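Local coordinates for protein threonine--tRNA ligase catalytic subunit (PDB 3A32) that probably catalyses the attachment of threonine to tRNA(Thr), activating the amino acid with ATP, and probably cannot clear mischarged seryl-tRNA because it lacks an editing domain, at residues V412-V417 with R425-I430; A342-K347 with A398-I403. All blocks are in the same frame, centred on the assembly; numbering follows the deposited sequence.

Interaction 1: V412-V417 with R425-I430. With SO4 (sulfate ion), chain D.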
# COMPACT_ATOMS: atom_id res chain seq x y z
N VAL A 412 -8.18 -35.88 -14.74
CA VAL A 412 -8.22 -34.67 -15.55
C VAL A 412 -9.17 -33.72 -14.83
O VAL A 412 -10.34 -34.09 -14.55
CB VAL A 412 -8.74 -34.96 -17.00
CG1 VAL A 412 -8.89 -33.65 -17.81
CG2 VAL A 412 -7.78 -35.93 -17.70
N LEU A 413 -8.68 -32.52 -14.48
CA LEU A 413 -9.55 -31.54 -13.81
C LEU A 413 -10.40 -30.82 -14.85
O LEU A 413 -9.96 -30.66 -15.96
CB LEU A 413 -8.73 -30.53 -13.04
CG LEU A 413 -7.85 -31.08 -11.90
CD1 LEU A 413 -6.89 -30.00 -11.45
CD2 LEU A 413 -8.70 -31.63 -10.72
N ASP A 414 -11.59 -30.41 -14.47
CA ASP A 414 -12.46 -29.58 -15.31
C ASP A 414 -12.34 -28.13 -14.79
O ASP A 414 -12.86 -27.79 -13.71
CB ASP A 414 -13.90 -30.08 -15.23
CG ASP A 414 -14.90 -29.17 -15.89
OD1 ASP A 414 -14.57 -28.08 -16.34
OD2 ASP A 414 -16.09 -29.56 -15.96
N VAL A 415 -11.63 -27.30 -15.56
CA VAL A 415 -11.18 -26.00 -15.10
C VAL A 415 -11.72 -24.95 -16.05
O VAL A 415 -11.45 -25.01 -17.25
CB VAL A 415 -9.64 -25.92 -15.02
CG1 VAL A 415 -9.15 -24.53 -14.65
CG2 VAL A 415 -9.11 -26.91 -14.05
N ARG A 416 -12.45 -23.98 -15.50
CA ARG A 416 -13.20 -23.00 -16.26
C ARG A 416 -12.76 -21.59 -15.88
O ARG A 416 -13.12 -21.04 -14.84
CB ARG A 416 -14.71 -23.20 -16.06
CG ARG A 416 -15.04 -24.69 -16.10
CD ARG A 416 -16.43 -24.92 -16.49
NE ARG A 416 -16.70 -26.34 -16.67
CZ ARG A 416 -17.90 -26.83 -16.95
NH1 ARG A 416 -18.95 -26.01 -17.08
NH2 ARG A 416 -18.04 -28.13 -17.14
N VAL A 417 -11.98 -21.03 -16.78
CA VAL A 417 -11.47 -19.67 -16.69
C VAL A 417 -12.52 -18.75 -17.31
O VAL A 417 -13.23 -19.12 -18.24
CB VAL A 417 -10.08 -19.64 -17.42
CG1 VAL A 417 -9.51 -18.22 -17.48
CG2 VAL A 417 -9.06 -20.59 -16.73
N ARG A 425 -17.30 -18.28 -19.61
CA ARG A 425 -16.42 -19.36 -19.13
C ARG A 425 -15.80 -20.17 -20.27
O ARG A 425 -16.46 -20.49 -21.28
CB ARG A 425 -17.21 -20.33 -18.23
CG ARG A 425 -17.67 -19.72 -16.92
CD ARG A 425 -16.60 -19.85 -15.86
NE ARG A 425 -17.02 -19.18 -14.62
CZ ARG A 425 -16.16 -18.65 -13.75
NH1 ARG A 425 -14.85 -18.70 -13.98
NH2 ARG A 425 -16.62 -18.06 -12.68
N ARG A 426 -14.55 -20.52 -20.11
CA ARG A 426 -13.92 -21.35 -21.09
C ARG A 426 -13.29 -22.55 -20.40
O ARG A 426 -12.46 -22.38 -19.52
CB ARG A 426 -12.88 -20.55 -21.88
CG ARG A 426 -12.23 -21.32 -23.01
CD ARG A 426 -11.35 -20.40 -23.91
NE ARG A 426 -10.11 -20.07 -23.24
CZ ARG A 426 -9.05 -20.88 -23.17
NH1 ARG A 426 -9.05 -22.09 -23.77
NH2 ARG A 426 -7.97 -20.47 -22.51
N ARG A 427 -13.69 -23.74 -20.85
CA ARG A 427 -13.26 -25.01 -20.27
C ARG A 427 -11.90 -25.43 -20.68
O ARG A 427 -11.54 -25.40 -21.86
CB ARG A 427 -14.28 -26.11 -20.62
CG ARG A 427 -14.13 -27.35 -19.80
CD ARG A 427 -15.29 -28.27 -19.93
NE ARG A 427 -14.84 -29.60 -19.55
CZ ARG A 427 -15.58 -30.71 -19.56
NH1 ARG A 427 -16.84 -30.70 -19.95
NH2 ARG A 427 -15.03 -31.86 -19.20
N LEU A 428 -11.09 -25.83 -19.69
CA LEU A 428 -9.77 -26.42 -19.96
C LEU A 428 -9.76 -27.77 -19.32
O LEU A 428 -10.42 -28.01 -18.33
CB LEU A 428 -8.61 -25.61 -19.35
CG LEU A 428 -8.56 -24.09 -19.47
CD1 LEU A 428 -7.46 -23.57 -18.54
CD2 LEU A 428 -8.33 -23.62 -20.91
N ALA A 429 -8.97 -28.67 -19.89
CA ALA A 429 -8.82 -30.03 -19.36
C ALA A 429 -7.39 -30.11 -18.81
O ALA A 429 -6.43 -30.09 -19.56
CB ALA A 429 -9.02 -31.03 -20.45
N ILE A 430 -7.27 -30.14 -17.49
CA ILE A 430 -5.98 -30.11 -16.82
C ILE A 430 -5.63 -31.50 -16.24
O ILE A 430 -6.19 -31.90 -15.20
CB ILE A 430 -5.90 -29.00 -15.69
CG1 ILE A 430 -6.14 -27.58 -16.23
CG2 ILE A 430 -4.54 -29.03 -15.06
CD1 ILE A 430 -5.28 -27.16 -17.37
S SO4 D . -17.54 -34.37 -19.49
O1 SO4 D . -18.55 -35.39 -19.21
O2 SO4 D . -16.75 -34.84 -20.64
O3 SO4 D . -18.21 -33.11 -19.76
O4 SO4 D . -16.75 -34.14 -18.28
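Val415 and Ile430 mesh on the mainly apolar face of this antiparallel pair: CG2 of Val415 rests on CG1 of Ile430 at 3.7 Å, diagonally across, two residues along from its direct partner Leu428. Leu428 fills the next hollow, its CD1 lying 3.8 Å from CG2 of Val417 and more loosely against Val415 CG1. At the other end the CB of Leu413 backs onto that of Ile430, and helix 435-457 covers this end of the face through Ala438, Asn441 and Leu442. Three pairs of backbone hydrogen bonds, Leu413 with Ile430, Val415 with Leu428 and Val417 with Arg426, fix the register. The strands form a beta hairpin in the anticodon-binding domain, with 425-430 at the edge of the mixed sheet. The reverse face is mostly charged. With CG anti to the backbone N (chi1 171°), the Asp414 carboxylate leans across to lie flat over one face of the Arg427 guanidinium, the two planes only 16° apart. Asp414 OD1 is 3.6 Å from Arg427 NE, an attraction of charges without a directed N-H. The carboxylate's syn sides go instead to Arg416, which grips it side-on: NE meets OD1 of Asp414 at 2.8 Å in an almost straight bond, and NH2 takes OD2. Arg427 runs extended under the carboxylate and passes Arg416 obliquely, its CD 3.9 Å from Arg416 NH2, and spends its edge on a sulfate, probably from the crystallisation liquor: NH1 of Arg427 reaches sulfate O3 at 2.8 Å and its NH2 reaches O4. Lys406 also holds that sulfate. Arg425, bent at chi2 (-88°), curls its CD against Arg416 CB and gives a weak NH1 bond to Arg416 O, while its main polar partner is Glu392.

Interaction 2: A342-K347 with A398-I403; sequences AVIAVK and AVNVFI
Ile344 and Phe402 both set their first side-chain branch anti to the carbonyl carbon (chi1 -59° for CG1, -71° for CG), which lays the two side chains next to each other, pointing the same way. CD1 of Ile344 reaches CE1 of the Phe402 ring at 3.7 Å, while its CB and CG2 lie against CD1 of Phe402; the methyl meets the ring obliquely. That same CD1 of Ile344 also touches Asn400 CB at 3.9 Å, bridging two residues of the partner strand. Val346 CG2 comes loosely to the ring edge. On the other face CG1 of Val343 meets CD1 of Ile403 at 3.7 Å, a diagonal contact, since Val343 pairs directly with Val401, two residues before Ile403. The backbones run parallel, 21° apart, and five hydrogen bonds zip them together; Val401 bonds to strand 342-347 through both its N, to Ala342 O at 2.6 Å, and its O, to Ile344 N at 2.8 Å. Asn400 brings OD1 to within 3.6 Å of Ala342 CB; this oxygen is buried without a polar partner, whereas ND2 has a weak bond to Glu392. Replacing Phe402 with an alanine would probably remove the ring that Ile344 CD1 and CG2 rest against and open a gap toward Leu384 and Val388. The pair forms the middle of the mixed sheet of the anticodon-binding domain: helix 384-393 packs Leu384 against Ile344, Val346 and Phe402, helix 353-369 covers Val343 and Ile403 on the opposite face, and strands 373-380 and 412-419 flank the two.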
# COMPACT_ATOMS: atom_id res chain seq x y z
N ALA A 342 -12.14 -20.96 -7.41
CA ALA A 342 -13.20 -21.62 -6.63
C ALA A 342 -13.04 -23.12 -6.89
O ALA A 342 -13.01 -23.55 -8.06
CB ALA A 342 -14.58 -21.14 -7.04
N VAL A 343 -12.88 -23.89 -5.82
CA VAL A 343 -12.69 -25.34 -5.89
C VAL A 343 -14.00 -25.99 -5.44
O VAL A 343 -14.41 -25.83 -4.28
CB VAL A 343 -11.49 -25.81 -4.99
CG1 VAL A 343 -11.33 -27.32 -5.04
CG2 VAL A 343 -10.13 -25.12 -5.41
N ILE A 344 -14.66 -26.67 -6.37
CA ILE A 344 -16.04 -27.16 -6.21
C ILE A 344 -16.06 -28.70 -6.21
O ILE A 344 -15.77 -29.34 -7.22
CB ILE A 344 -16.98 -26.56 -7.29
CG1 ILE A 344 -16.96 -25.03 -7.19
CG2 ILE A 344 -18.44 -27.03 -7.07
CD1 ILE A 344 -17.06 -24.30 -8.47
N ALA A 345 -16.38 -29.26 -5.04
CA ALA A 345 -16.31 -30.70 -4.84
C ALA A 345 -17.70 -31.26 -5.19
O ALA A 345 -18.67 -30.98 -4.48
CB ALA A 345 -15.92 -31.00 -3.37
N VAL A 346 -17.82 -32.02 -6.28
CA VAL A 346 -19.15 -32.52 -6.66
C VAL A 346 -19.39 -33.92 -6.06
O VAL A 346 -19.01 -34.95 -6.64
CB VAL A 346 -19.35 -32.51 -8.14
CG1 VAL A 346 -20.84 -32.79 -8.47
CG2 VAL A 346 -18.84 -31.15 -8.78
N LYS A 347 -19.97 -33.94 -4.86
CA LYS A 347 -20.11 -35.20 -4.12
C LYS A 347 -21.24 -36.05 -4.70
O LYS A 347 -22.17 -35.54 -5.34
CB LYS A 347 -20.31 -34.93 -2.64
CG LYS A 347 -18.98 -34.92 -1.91
CD LYS A 347 -18.94 -33.92 -0.79
CE LYS A 347 -17.46 -33.66 -0.36
NZ LYS A 347 -17.00 -34.38 0.92
N ALA A 398 -12.60 -15.97 -10.39
CA ALA A 398 -11.83 -15.90 -11.64
C ALA A 398 -11.78 -17.27 -12.33
O ALA A 398 -12.03 -17.37 -13.52
CB ALA A 398 -10.39 -15.33 -11.40
N VAL A 399 -11.50 -18.34 -11.59
CA VAL A 399 -11.36 -19.70 -12.16
C VAL A 399 -12.20 -20.66 -11.32
O VAL A 399 -12.05 -20.63 -10.11
CB VAL A 399 -9.86 -20.15 -12.18
CG1 VAL A 399 -9.68 -21.56 -12.80
CG2 VAL A 399 -8.94 -19.12 -12.97
N ASN A 400 -13.09 -21.46 -11.93
CA ASN A 400 -13.79 -22.58 -11.25
C ASN A 400 -13.10 -23.91 -11.51
O ASN A 400 -12.81 -24.22 -12.66
CB ASN A 400 -15.31 -22.71 -11.63
CG ASN A 400 -16.12 -21.47 -11.27
OD1 ASN A 400 -15.74 -20.69 -10.37
ND2 ASN A 400 -17.24 -21.26 -12.00
N VAL A 401 -12.80 -24.66 -10.45
CA VAL A 401 -12.17 -26.00 -10.58
C VAL A 401 -13.18 -27.02 -10.07
O VAL A 401 -13.56 -26.99 -8.91
CB VAL A 401 -10.80 -26.11 -9.81
CG1 VAL A 401 -10.17 -27.51 -9.96
CG2 VAL A 401 -9.81 -25.00 -10.30
N PHE A 402 -13.69 -27.84 -10.97
CA PHE A 402 -14.73 -28.81 -10.62
C PHE A 402 -14.10 -30.14 -10.35
O PHE A 402 -13.38 -30.69 -11.20
CB PHE A 402 -15.78 -28.95 -11.73
CG PHE A 402 -16.69 -27.73 -11.85
CD1 PHE A 402 -17.77 -27.55 -10.98
CD2 PHE A 402 -16.43 -26.75 -12.81
CE1 PHE A 402 -18.59 -26.43 -11.08
CE2 PHE A 402 -17.25 -25.62 -12.92
CZ PHE A 402 -18.34 -25.46 -12.07
N ILE A 403 -14.31 -30.65 -9.14
CA ILE A 403 -13.78 -31.95 -8.81
C ILE A 403 -14.89 -32.92 -8.45
O ILE A 403 -15.42 -32.87 -7.37
CB ILE A 403 -12.75 -31.94 -7.71
CG1 ILE A 403 -11.63 -30.93 -8.06
CG2 ILE A 403 -12.18 -33.43 -7.55
CD1 ILE A 403 -10.88 -30.45 -6.93

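Interactions 1 and 2 are successive portions of one sheet, their centres about 10 Å apart, with strand 399-403 lying directly beside strand 412-419. The seam is backbone: Phe402 N is 2.9 Å from Asp414 O and Arg416 N is 2.9 Å from Asn400 O, both probable hydrogen bonds. Side chains continue it, Val399 CG1 meeting Val415 CG1 at 3.5 Å. Arg425 CZ packs 3.3 Å from Asn400 ND2, and the two residues share Glu392, Arg425 by a salt bridge and Asn400 by a weak hydrogen bond. Thus the hairpin extends the parallel pair out to the sheet's edge. Both contacts belong to the anticodon-binding domain, away from the zinc site of Cys112, His166 and His310 in the catalytic region.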